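Side-chain contact in phosphodiesterase (Candida albicans, PDB 6CPU), which is a mostly helical phosphodiesterase of the HD superfamily, modelled with a zinc and a magnesium ion: residues Y213-W218 with V231-L236. Numbering follows the deposited sequence.
Sequences YAVGHW and VYCVYL
Val215 meets Cys233 and Leu236 through a single methyl, CG2, which lies 3.9 Å from Cys233 CB and equally far from Cys233 SG, so that the methyl sits broadside to the CB-SG bond. The first torsion of Val215 (167°) sets CG1 anti to the backbone N and leaves CG2 anti to the carbonyl carbon, reaching the facing helix. At Cys233, chi1 of -68° brings SG as well as CB against the methyl. The Leu236 side is looser: its CD1 comes only within 4.3 Å of Val215 CG2, one helical turn on from Cys233. No hydrogen bond joins the segments, and just 124 Å² is buried, so the contact is apolar and small, although all three touching residues are buried. By contrast, Tyr213 points away and is partly exposed, its OH hydrogen-bonded to Asp315. Tyr213 O accepts a hydrogen bond from His217 ND1 (2.7 Å, N-H...O angle 153°), which ties the imidazole of the following loop back to the last turn of helix 205-216. The contact thus pairs helices 205-216 and 227-242, which follow each other in the chain; helix 276-292 packs against both, through Phe287 on Val215 and Val280 on Val234, while helix 253-264 meets Val231 and Val234.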
ATOM      1  N   TYR A 213      18.634   8.014  -5.752  1.00 26.99           N
ATOM      2  CA  TYR A 213      18.641   9.437  -5.371  1.00 27.87           C
ATOM      3  C   TYR A 213      17.263   9.978  -5.017  1.00 28.19           C
ATOM      4  O   TYR A 213      17.161  10.815  -4.124  1.00 28.46           O
ATOM      5  CB  TYR A 213      19.294  10.318  -6.444  1.00 27.77           C
ATOM      6  CG  TYR A 213      20.793  10.187  -6.443  1.00 28.53           C
ATOM      7  CD1 TYR A 213      21.437   9.271  -7.279  1.00 28.84           C
ATOM      8  CD2 TYR A 213      21.571  10.945  -5.572  1.00 28.91           C
ATOM      9  CE1 TYR A 213      22.813   9.127  -7.254  1.00 29.70           C
ATOM     10  CE2 TYR A 213      22.944  10.807  -5.539  1.00 28.70           C
ATOM     11  CZ  TYR A 213      23.562   9.908  -6.387  1.00 30.09           C
ATOM     12  OH  TYR A 213      24.935   9.773  -6.351  1.00 31.49           O
ATOM     13  N   ALA A 214      16.216   9.529  -5.709  1.00 27.20           N
ATOM     14  CA  ALA A 214      14.834   9.864  -5.297  1.00 26.36           C
ATOM     15  C   ALA A 214      14.568   9.410  -3.854  1.00 25.85           C
ATOM     16  O   ALA A 214      14.129  10.203  -3.007  1.00 25.25           O
ATOM     17  CB  ALA A 214      13.815   9.262  -6.268  1.00 26.43           C
ATOM     18  N   VAL A 215      14.872   8.148  -3.554  1.00 26.01           N
ATOM     19  CA  VAL A 215      14.757   7.639  -2.189  1.00 26.66           C
ATOM     20  C   VAL A 215      15.583   8.504  -1.210  1.00 27.41           C
ATOM     21  O   VAL A 215      15.213   8.688  -0.050  1.00 25.79           O
ATOM     22  CB  VAL A 215      15.181   6.160  -2.124  1.00 27.05           C
ATOM     23  CG1 VAL A 215      15.376   5.690  -0.698  1.00 26.31           C
ATOM     24  CG2 VAL A 215      14.127   5.290  -2.811  1.00 27.03           C
ATOM     25  N   GLY A 216      16.694   9.039  -1.708  1.00 27.53           N
ATOM     26  CA  GLY A 216      17.543   9.930  -0.944  1.00 28.01           C
ATOM     27  C   GLY A 216      17.000  11.300  -0.589  1.00 27.40           C
ATOM     28  O   GLY A 216      17.488  11.891   0.355  1.00 28.92           O
ATOM     29  N   HIS A 217      16.012  11.811  -1.326  1.00 28.83           N
ATOM     30  CA  HIS A 217      15.432  13.136  -1.047  1.00 28.32           C
ATOM     31  C   HIS A 217      14.297  13.099  -0.025  1.00 31.29           C
ATOM     32  O   HIS A 217      13.411  12.243  -0.111  1.00 29.53           O
ATOM     33  CB  HIS A 217      14.856  13.742  -2.317  1.00 29.33           C
ATOM     34  CG  HIS A 217      15.885  14.280  -3.260  1.00 31.57           C
ATOM     35  ND1 HIS A 217      16.602  13.472  -4.117  1.00 30.47           N
ATOM     36  CD2 HIS A 217      16.306  15.547  -3.493  1.00 31.43           C
ATOM     37  CE1 HIS A 217      17.416  14.220  -4.841  1.00 32.53           C
ATOM     38  NE2 HIS A 217      17.256  15.481  -4.481  1.00 31.67           N
ATOM     39  N   TRP A 218      14.289  14.047   0.914  1.00 32.68           N
ATOM     40  CA  TRP A 218      13.107  14.253   1.764  1.00 32.51           C
ATOM     41  C   TRP A 218      11.942  14.758   0.921  1.00 32.05           C
ATOM     42  O   TRP A 218      10.781  14.477   1.223  1.00 31.55           O
ATOM     43  CB  TRP A 218      13.373  15.217   2.930  1.00 32.82           C
ATOM     44  CG  TRP A 218      12.141  15.445   3.744  1.00 33.41           C
ATOM     45  CD1 TRP A 218      11.400  16.584   3.811  1.00 35.88           C
ATOM     46  CD2 TRP A 218      11.456  14.472   4.542  1.00 34.07           C
ATOM     47  NE1 TRP A 218      10.310  16.396   4.633  1.00 35.62           N
ATOM     48  CE2 TRP A 218      10.327  15.108   5.097  1.00 34.17           C
ATOM     49  CE3 TRP A 218      11.712  13.136   4.872  1.00 32.81           C
ATOM     50  CZ2 TRP A 218       9.443  14.446   5.949  1.00 33.32           C
ATOM     51  CZ3 TRP A 218      10.831  12.480   5.720  1.00 32.66           C
ATOM     52  CH2 TRP A 218       9.718  13.138   6.251  1.00 32.01           C
ATOM     53  N   VAL A 231       7.962  -0.031  -6.906  1.00 18.21           N
ATOM     54  CA  VAL A 231       8.386  -1.375  -6.504  1.00 19.02           C
ATOM     55  C   VAL A 231       9.888  -1.376  -6.233  1.00 19.65           C
ATOM     56  O   VAL A 231      10.357  -1.891  -5.196  1.00 19.85           O
ATOM     57  CB  VAL A 231       8.042  -2.421  -7.590  1.00 18.96           C
ATOM     58  CG1 VAL A 231       8.746  -3.759  -7.336  1.00 19.44           C
ATOM     59  CG2 VAL A 231       6.538  -2.622  -7.657  1.00 19.02           C
ATOM     60  N   TYR A 232      10.649  -0.805  -7.161  1.00 19.67           N
ATOM     61  CA  TYR A 232      12.106  -0.784  -6.988  1.00 20.68           C
ATOM     62  C   TYR A 232      12.525   0.069  -5.796  1.00 20.78           C
ATOM     63  O   TYR A 232      13.453  -0.290  -5.089  1.00 21.67           O
ATOM     64  CB  TYR A 232      12.820  -0.311  -8.244  1.00 20.82           C
ATOM     65  CG  TYR A 232      14.288  -0.667  -8.202  1.00 21.46           C
ATOM     66  CD1 TYR A 232      15.248   0.279  -7.835  1.00 21.81           C
ATOM     67  CD2 TYR A 232      14.714  -1.954  -8.508  1.00 21.74           C
ATOM     68  CE1 TYR A 232      16.600  -0.049  -7.789  1.00 22.88           C
ATOM     69  CE2 TYR A 232      16.062  -2.291  -8.471  1.00 23.18           C
ATOM     70  CZ  TYR A 232      17.001  -1.338  -8.108  1.00 23.61           C
ATOM     71  OH  TYR A 232      18.352  -1.675  -8.059  1.00 23.64           O
ATOM     72  N   CYS A 233      11.849   1.199  -5.579  1.00 21.03           N
ATOM     73  CA  CYS A 233      12.086   2.007  -4.385  1.00 21.74           C
ATOM     74  C   CYS A 233      11.920   1.212  -3.092  1.00 21.86           C
ATOM     75  O   CYS A 233      12.741   1.326  -2.177  1.00 20.68           O
ATOM     76  CB  CYS A 233      11.173   3.229  -4.352  1.00 22.52           C
ATOM     77  SG  CYS A 233      11.512   4.467  -5.636  1.00 25.06           S
ATOM     78  N   VAL A 234      10.865   0.404  -3.007  1.00 20.27           N
ATOM     79  CA  VAL A 234      10.675  -0.442  -1.844  1.00 19.57           C
ATOM     80  C   VAL A 234      11.849  -1.420  -1.699  1.00 19.70           C
ATOM     81  O   VAL A 234      12.364  -1.614  -0.603  1.00 19.59           O
ATOM     82  CB  VAL A 234       9.350  -1.224  -1.914  1.00 20.12           C
ATOM     83  CG1 VAL A 234       9.229  -2.176  -0.729  1.00 20.29           C
ATOM     84  CG2 VAL A 234       8.165  -0.272  -1.916  1.00 19.88           C
ATOM     85  N   TYR A 235      12.272  -2.019  -2.805  1.00 20.02           N
ATOM     86  CA  TYR A 235      13.398  -2.945  -2.777  1.00 21.61           C
ATOM     87  C   TYR A 235      14.652  -2.256  -2.210  1.00 22.73           C
ATOM     88  O   TYR A 235      15.317  -2.800  -1.338  1.00 23.80           O
ATOM     89  CB  TYR A 235      13.663  -3.535  -4.172  1.00 22.79           C
ATOM     90  CG  TYR A 235      15.072  -4.047  -4.336  1.00 24.34           C
ATOM     91  CD1 TYR A 235      15.499  -5.192  -3.676  1.00 25.53           C
ATOM     92  CD2 TYR A 235      16.000  -3.349  -5.108  1.00 25.87           C
ATOM     93  CE1 TYR A 235      16.813  -5.649  -3.810  1.00 26.51           C
ATOM     94  CE2 TYR A 235      17.303  -3.800  -5.248  1.00 26.35           C
ATOM     95  CZ  TYR A 235      17.705  -4.944  -4.593  1.00 27.81           C
ATOM     96  OH  TYR A 235      19.016  -5.374  -4.743  1.00 31.45           O
ATOM     97  N   LEU A 236      14.951  -1.055  -2.691  1.00 23.72           N
ATOM     98  CA  LEU A 236      16.115  -0.304  -2.210  1.00 23.84           C
ATOM     99  C   LEU A 236      16.083  -0.121  -0.694  1.00 23.81           C
ATOM    100  O   LEU A 236      17.072  -0.372   0.001  1.00 24.03           O
ATOM    101  CB  LEU A 236      16.191   1.065  -2.892  1.00 22.83           C
ATOM    102  CG  LEU A 236      16.568   1.036  -4.366  1.00 23.43           C
ATOM    103  CD1 LEU A 236      16.398   2.413  -4.979  1.00 21.99           C
ATOM    104  CD2 LEU A 236      17.986   0.507  -4.563  1.00 24.04           C
TER